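Local coordinates for protein CG4930 (Drosophila melanogaster, PDB 3ISM) that inhibits the nuclease EndoG by forming a complex with it, at residues P138-D143 and T152-F157; I255-L260 and F297-E302. The protein carries 1 engineered substitution. One frame throughout, in Å; residues are numbered along the deposited sequence. Where two conformers were deposited one is given.

Overall arrangement
Contacts 1 and 2 belong to the two widely separated halves of a strongly elongated chain, on opposite sides of its centre; their own centres are 84 Å apart and their nearest atoms about 69 Å, so neither touches the other. They follow one another along the chain, with the unmodelled residues 175-218 and 231-233 between them. Contact 1 joins two pieces of one loop, where prolines lie against aromatic rings, whereas contact 2 packs two parallel helices through mainly apolar side chains. Contact 1 also borders the inhibited nuclease: S141 O is hydrogen-bonded to R134 of the CG8862 chain. Contact 2 is touched by no other protein chain of the assembly and lies within its own helical half.

Contact 1: residues P138-D143 and T152-F157; sequences PCWSRD and TPPLEF
W140 lies with one ring face against P154, while R142 CB lies over the opposite face. Its CB is 3.7 Å from P154 CD. At W140 CG the same P154 CD closes to 3.4 Å, while W140 CD1 meets P154 CG. The result is a CH-pi contact over the five-membered ring, with P154 CD 3.6 Å from its centroid. Farther out, W140 CE3 and CZ3 reach P153, CZ3 standing 3.6 Å from P153 CB. The torsion that swings CG between the backbone N and carbonyl carbon (chi1 67°) brings the indole across P154, with its six-membered ring by P153. Proline suits the place: its CD, bound to nitrogen, offers slightly polarised C-H bonds to a pi face, and P154 also centres an inverse gamma turn. P138 repeats the theme, its CD 3.7 Å from the centroid of the F157 ring, over the face, and its CB 3.8 Å from P154 CB. W140 N is anchored by D143 OD1 at 2.8 Å, through a nearly straight bond. In the fold, P138 and F157 both rest on I111 of helix 104-120, D143 is salt-bridged to R96 of helix 81-102, and P153 leans on L171 of helix 168-173.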
loop_
_atom_site.group_PDB
_atom_site.type_symbol
_atom_site.label_atom_id
_atom_site.label_comp_id
_atom_site.label_asym_id
_atom_site.label_seq_id
_atom_site.Cartn_x
_atom_site.Cartn_y
_atom_site.Cartn_z
ATOM N N PRO C 138 -25.519 6.896 28.810
ATOM C CA PRO C 138 -24.175 7.322 28.433
ATOM C C PRO C 138 -23.537 6.489 27.314
ATOM O O PRO C 138 -23.733 5.264 27.231
ATOM C CB PRO C 138 -23.383 7.173 29.738
ATOM C CG PRO C 138 -24.408 7.370 30.810
ATOM C CD PRO C 138 -25.632 6.668 30.264
ATOM N N CYS C 139 -22.803 7.176 26.450
ATOM C CA CYS C 139 -21.985 6.537 25.451
ATOM C C CYS C 139 -20.865 5.786 26.174
ATOM O O CYS C 139 -20.378 6.253 27.212
ATOM C CB CYS C 139 -21.384 7.589 24.507
ATOM S SG CYS C 139 -22.605 8.827 23.889
ATOM N N TRP C 140 -20.486 4.635 25.627
ATOM C CA TRP C 140 -19.422 3.792 26.187
ATOM C C TRP C 140 -18.814 2.872 25.118
ATOM O O TRP C 140 -19.068 3.066 23.933
ATOM C CB TRP C 140 -19.922 2.986 27.402
ATOM C CG TRP C 140 -20.943 1.915 27.149
ATOM C CD1 TRP C 140 -22.209 2.085 26.667
ATOM C CD2 TRP C 140 -20.814 0.514 27.445
ATOM N NE1 TRP C 140 -22.867 0.874 26.622
ATOM C CE2 TRP C 140 -22.036 -0.103 27.106
ATOM C CE3 TRP C 140 -19.776 -0.281 27.956
ATOM C CZ2 TRP C 140 -22.248 -1.484 27.248
ATOM C CZ3 TRP C 140 -19.980 -1.640 28.093
ATOM C CH2 TRP C 140 -21.209 -2.231 27.743
ATOM N N SER C 141 -18.038 1.861 25.515
ATOM C CA SER C 141 -17.336 1.058 24.496
ATOM C C SER C 141 -18.236 0.218 23.575
ATOM O O SER C 141 -17.790 -0.265 22.536
ATOM C CB SER C 141 -16.213 0.205 25.104
ATOM O OG SER C 141 -16.726 -0.743 26.010
ATOM N N ARG C 142 -19.499 0.052 23.950
ATOM C CA ARG C 142 -20.427 -0.683 23.103
ATOM C C ARG C 142 -20.727 0.121 21.843
ATOM O O ARG C 142 -20.908 -0.453 20.770
ATOM C CB ARG C 142 -21.716 -0.994 23.867
ATOM C CG ARG C 142 -22.646 -2.021 23.233
ATOM C CD ARG C 142 -22.034 -3.404 23.115
ATOM N NE ARG C 142 -21.526 -3.954 24.372
ATOM C CZ ARG C 142 -22.218 -4.744 25.190
ATOM N NH1 ARG C 142 -23.477 -5.075 24.908
ATOM N NH2 ARG C 142 -21.650 -5.200 26.301
ATOM N N ASP C 143 -20.746 1.443 21.975
ATOM C CA ASP C 143 -21.210 2.301 20.888
ATOM C C ASP C 143 -20.264 3.430 20.452
ATOM O O ASP C 143 -20.606 4.197 19.551
ATOM C CB ASP C 143 -22.604 2.861 21.264
ATOM C CG ASP C 143 -22.691 3.293 22.740
ATOM O OD1 ASP C 143 -21.743 3.945 23.228
ATOM O OD2 ASP C 143 -23.705 2.986 23.410
ATOM N N THR C 152 -15.155 2.018 32.617
ATOM C CA THR C 152 -16.285 1.546 33.413
ATOM C C THR C 152 -17.605 1.666 32.639
ATOM O O THR C 152 -17.980 2.760 32.220
ATOM C CB THR C 152 -16.367 2.329 34.737
ATOM O OG1 THR C 152 -15.168 2.102 35.489
ATOM C CG2 THR C 152 -17.588 1.899 35.570
ATOM N N PRO C 153 -18.293 0.533 32.408
ATOM C CA PRO C 153 -19.599 0.574 31.730
ATOM C C PRO C 153 -20.648 1.300 32.579
ATOM O O PRO C 153 -20.579 1.226 33.807
ATOM C CB PRO C 153 -19.968 -0.900 31.567
ATOM C CG PRO C 153 -19.102 -1.647 32.544
ATOM C CD PRO C 153 -17.862 -0.843 32.732
ATOM N N PRO C 154 -21.591 2.015 31.933
ATOM C CA PRO C 154 -22.583 2.841 32.628
ATOM C C PRO C 154 -23.794 2.027 33.089
ATOM O O PRO C 154 -24.928 2.341 32.749
ATOM C CB PRO C 154 -22.979 3.856 31.564
ATOM C CG PRO C 154 -22.824 3.120 30.283
ATOM C CD PRO C 154 -21.761 2.091 30.470
ATOM N N LEU C 155 -23.526 0.996 33.874
ATOM C CA LEU C 155 -24.525 0.053 34.348
ATOM C C LEU C 155 -25.479 0.708 35.330
ATOM O O LEU C 155 -26.691 0.467 35.312
ATOM C CB LEU C 155 -23.805 -1.076 35.076
ATOM C CG LEU C 155 -24.575 -2.372 35.293
ATOM C CD1 LEU C 155 -24.312 -3.311 34.110
ATOM C CD2 LEU C 155 -24.132 -3.018 36.599
ATOM N N GLU C 156 -24.901 1.550 36.180
ATOM C CA GLU C 156 -25.555 2.202 37.310
ATOM C C GLU C 156 -26.598 3.227 36.864
ATOM O O GLU C 156 -27.577 3.499 37.565
ATOM C CB GLU C 156 -24.474 2.881 38.172
ATOM C CG GLU C 156 -23.342 1.943 38.667
ATOM C CD GLU C 156 -22.302 1.544 37.594
ATOM O OE1 GLU C 156 -22.312 2.078 36.459
ATOM O OE2 GLU C 156 -21.461 0.676 37.894
ATOM N N PHE C 157 -26.343 3.823 35.697
ATOM C CA PHE C 157 -27.258 4.795 35.108
ATOM C C PHE C 157 -28.670 4.203 35.022
ATOM O O PHE C 157 -29.661 4.879 35.289
ATOM C CB PHE C 157 -26.788 5.211 33.706
ATOM C CG PHE C 157 -27.807 6.037 32.927
ATOM C CD1 PHE C 157 -27.842 7.420 33.047
ATOM C CD2 PHE C 157 -28.712 5.425 32.068
ATOM C CE1 PHE C 157 -28.777 8.175 32.341
ATOM C CE2 PHE C 157 -29.656 6.173 31.374
ATOM C CZ PHE C 157 -29.681 7.548 31.504
#

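Contact 2: residues I255-L260 and F297-E302; sequences IIWKLL and FNLRDE
W257 reaches from helix 255-260 to the surface of helix 297-302 with the six-membered part of its indole, whose outer carbons settle into a shallow hollow made by N298, L299 and E302. Its CZ3 comes to 3.9 Å from L299 CA, its CH2 lies near N298 O, and its CZ2 meets E302 CG at 3.7 Å. With CG anti to the backbone N (chi1 -154°), the ring is thrown out beside the helix, far enough to reach backbone as well as side chain. A broad, rigid indole suits the task, because the axes of the two segments come no nearer than 11.9 Å. Were W257 an alanine, a gap would probably open between the helices and the methylene groups of E302 would be left with less apolar cover.

The bump coming the other way is L299. Its two methyls fork: CD1 stands 3.8 Å from L260 CD1, and CD2 is 4.2 Å from I256 CG2. The leucine thus fits among I256, L260, one turn farther on, and the near side of the W257 indole, whose CE3 lies 4.2 Å from L299 CD1. I256 and L260 each cross it at about a right angle. Branched aliphatic chains suit this buried place, as they carry no polar atom.

The two segments run almost parallel, at 5°, on the first and third of three consecutive helices, consistent with an up-down-up helical bundle. Helix 267-287, the middle one, touches both partners, I256 through L276 and L299 through L277.

E302 turns its CB and CG to the indole and bends at chi2, its carboxylate plane 39° from the ring. Glutamate fits such a partly exposed place, apolar near the backbone and charged at the end, where OE2 makes a long, weak ion pair with K306.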
loop_
_atom_site.group_PDB
_atom_site.type_symbol
_atom_site.label_atom_id
_atom_site.label_comp_id
_atom_site.label_asym_id
_atom_site.label_seq_id
_atom_site.Cartn_x
_atom_site.Cartn_y
_atom_site.Cartn_z
ATOM N N ILE C 255 21.487 -32.538 -28.526
ATOM C CA ILE C 255 20.677 -33.671 -28.992
ATOM C C ILE C 255 19.940 -33.332 -30.305
ATOM O O ILE C 255 19.809 -34.194 -31.182
ATOM C CB ILE C 255 19.714 -34.217 -27.885
ATOM C CG1 ILE C 255 18.854 -35.374 -28.412
ATOM C CG2 ILE C 255 18.849 -33.115 -27.318
ATOM C CD1 ILE C 255 17.866 -35.943 -27.400
ATOM N N ILE C 256 19.479 -32.080 -30.430
ATOM C CA ILE C 256 18.856 -31.575 -31.660
ATOM C C ILE C 256 19.819 -31.750 -32.846
ATOM O O ILE C 256 19.430 -32.236 -33.909
ATOM C CB ILE C 256 18.429 -30.080 -31.519
ATOM C CG1 ILE C 256 17.264 -29.937 -30.530
ATOM C CG2 ILE C 256 18.034 -29.481 -32.875
ATOM C CD1 ILE C 256 16.932 -28.492 -30.140
ATOM N N TRP C 257 21.079 -31.372 -32.627
ATOM C CA TRP C 257 22.142 -31.530 -33.613
ATOM C C TRP C 257 22.434 -33.007 -33.927
ATOM O O TRP C 257 22.844 -33.330 -35.037
ATOM C CB TRP C 257 23.417 -30.815 -33.150
ATOM C CG TRP C 257 24.317 -30.378 -34.278
ATOM C CD1 TRP C 257 25.219 -31.150 -34.956
ATOM C CD2 TRP C 257 24.405 -29.065 -34.849
ATOM N NE1 TRP C 257 25.858 -30.403 -35.915
ATOM C CE2 TRP C 257 25.380 -29.120 -35.872
ATOM C CE3 TRP C 257 23.754 -27.849 -34.601
ATOM C CZ2 TRP C 257 25.721 -28.005 -36.644
ATOM C CZ3 TRP C 257 24.095 -26.740 -35.367
ATOM C CH2 TRP C 257 25.070 -26.828 -36.378
ATOM N N LYS C 258 22.225 -33.891 -32.951
ATOM C CA LYS C 258 22.352 -35.335 -33.176
ATOM C C LYS C 258 21.175 -35.874 -33.989
ATOM O O LYS C 258 21.374 -36.520 -35.020
ATOM C CB LYS C 258 22.472 -36.103 -31.851
ATOM C CG LYS C 258 23.857 -36.671 -31.555
ATOM C CD LYS C 258 24.697 -35.749 -30.686
ATOM C CE LYS C 258 26.036 -36.394 -30.342
ATOM N NZ LYS C 258 26.733 -35.663 -29.250
ATOM N N LEU C 259 19.958 -35.587 -33.520
ATOM C CA LEU C 259 18.713 -36.025 -34.163
ATOM C C LEU C 259 18.663 -35.709 -35.659
ATOM O O LEU C 259 18.155 -36.500 -36.459
ATOM C CB LEU C 259 17.508 -35.374 -33.473
ATOM C CG LEU C 259 17.026 -35.951 -32.136
ATOM C CD1 LEU C 259 16.378 -34.859 -31.272
ATOM C CD2 LEU C 259 16.072 -37.122 -32.352
ATOM N N LEU C 260 19.205 -34.548 -36.014
ATOM C CA LEU C 260 19.152 -34.037 -37.372
ATOM C C LEU C 260 20.382 -34.382 -38.218
ATOM O O LEU C 260 20.281 -34.488 -39.441
ATOM C CB LEU C 260 18.967 -32.515 -37.338
ATOM C CG LEU C 260 17.654 -31.920 -36.829
ATOM C CD1 LEU C 260 17.794 -30.420 -36.758
ATOM C CD2 LEU C 260 16.468 -32.305 -37.705
ATOM N N PHE C 297 20.871 -19.483 -35.995
ATOM C CA PHE C 297 21.427 -19.175 -37.310
ATOM C C PHE C 297 22.374 -20.262 -37.799
ATOM O O PHE C 297 22.372 -20.602 -38.990
ATOM C CB PHE C 297 22.175 -17.844 -37.274
ATOM C CG PHE C 297 21.305 -16.650 -37.511
ATOM C CD1 PHE C 297 21.055 -16.203 -38.804
ATOM C CD2 PHE C 297 20.748 -15.957 -36.443
ATOM C CE1 PHE C 297 20.256 -15.090 -39.030
ATOM C CE2 PHE C 297 19.943 -14.839 -36.654
ATOM C CZ PHE C 297 19.697 -14.404 -37.952
ATOM N N ASN C 298 23.188 -20.791 -36.881
ATOM C CA ASN C 298 24.080 -21.918 -37.181
ATOM C C ASN C 298 23.301 -23.180 -37.552
ATOM O O ASN C 298 23.666 -23.883 -38.498
ATOM C CB ASN C 298 25.011 -22.218 -35.998
ATOM C CG ASN C 298 25.923 -21.050 -35.645
ATOM O OD1 ASN C 298 26.043 -20.681 -34.476
ATOM N ND2 ASN C 298 26.575 -20.473 -36.651
ATOM N N LEU C 299 22.230 -23.457 -36.805
ATOM C CA LEU C 299 21.377 -24.607 -37.084
ATOM C C LEU C 299 20.686 -24.493 -38.443
ATOM O O LEU C 299 20.667 -25.465 -39.205
ATOM C CB LEU C 299 20.354 -24.834 -35.974
ATOM C CG LEU C 299 19.306 -25.932 -36.202
ATOM C CD1 LEU C 299 19.950 -27.297 -36.335
ATOM C CD2 LEU C 299 18.272 -25.950 -35.087
ATOM N N ARG C 300 20.136 -23.313 -38.738
ATOM C CA ARG C 300 19.504 -23.045 -40.038
ATOM C C ARG C 300 20.453 -23.298 -41.211
ATOM O O ARG C 300 20.079 -23.955 -42.185
ATOM C CB ARG C 300 18.987 -21.606 -40.115
ATOM C CG ARG C 300 18.581 -21.172 -41.536
ATOM C CD ARG C 300 18.564 -19.670 -41.695
ATOM N NE ARG C 300 19.912 -19.127 -41.759
ATOM C CZ ARG C 300 20.203 -17.856 -42.016
ATOM N NH1 ARG C 300 19.233 -16.975 -42.234
ATOM N NH2 ARG C 300 21.474 -17.468 -42.054
ATOM N N ASP C 301 21.672 -22.771 -41.099
ATOM C CA ASP C 301 22.706 -22.932 -42.131
ATOM C C ASP C 301 23.087 -24.398 -42.351
ATOM O O ASP C 301 23.380 -24.808 -43.474
ATOM C CB ASP C 301 23.956 -22.111 -41.781
ATOM C CG ASP C 301 23.717 -20.606 -41.849
ATOM O OD1 ASP C 301 22.576 -20.181 -42.160
ATOM O OD2 ASP C 301 24.673 -19.843 -41.585
ATOM N N GLU C 302 23.077 -25.177 -41.272
ATOM C CA GLU C 302 23.339 -26.611 -41.355
ATOM C C GLU C 302 22.134 -27.394 -41.900
ATOM O O GLU C 302 22.306 -28.399 -42.593
ATOM C CB GLU C 302 23.795 -27.158 -39.996
ATOM C CG GLU C 302 24.562 -28.487 -40.072
ATOM C CD GLU C 302 25.742 -28.454 -41.036
ATOM O OE1 GLU C 302 26.487 -27.449 -41.051
ATOM O OE2 GLU C 302 25.927 -29.446 -41.778
#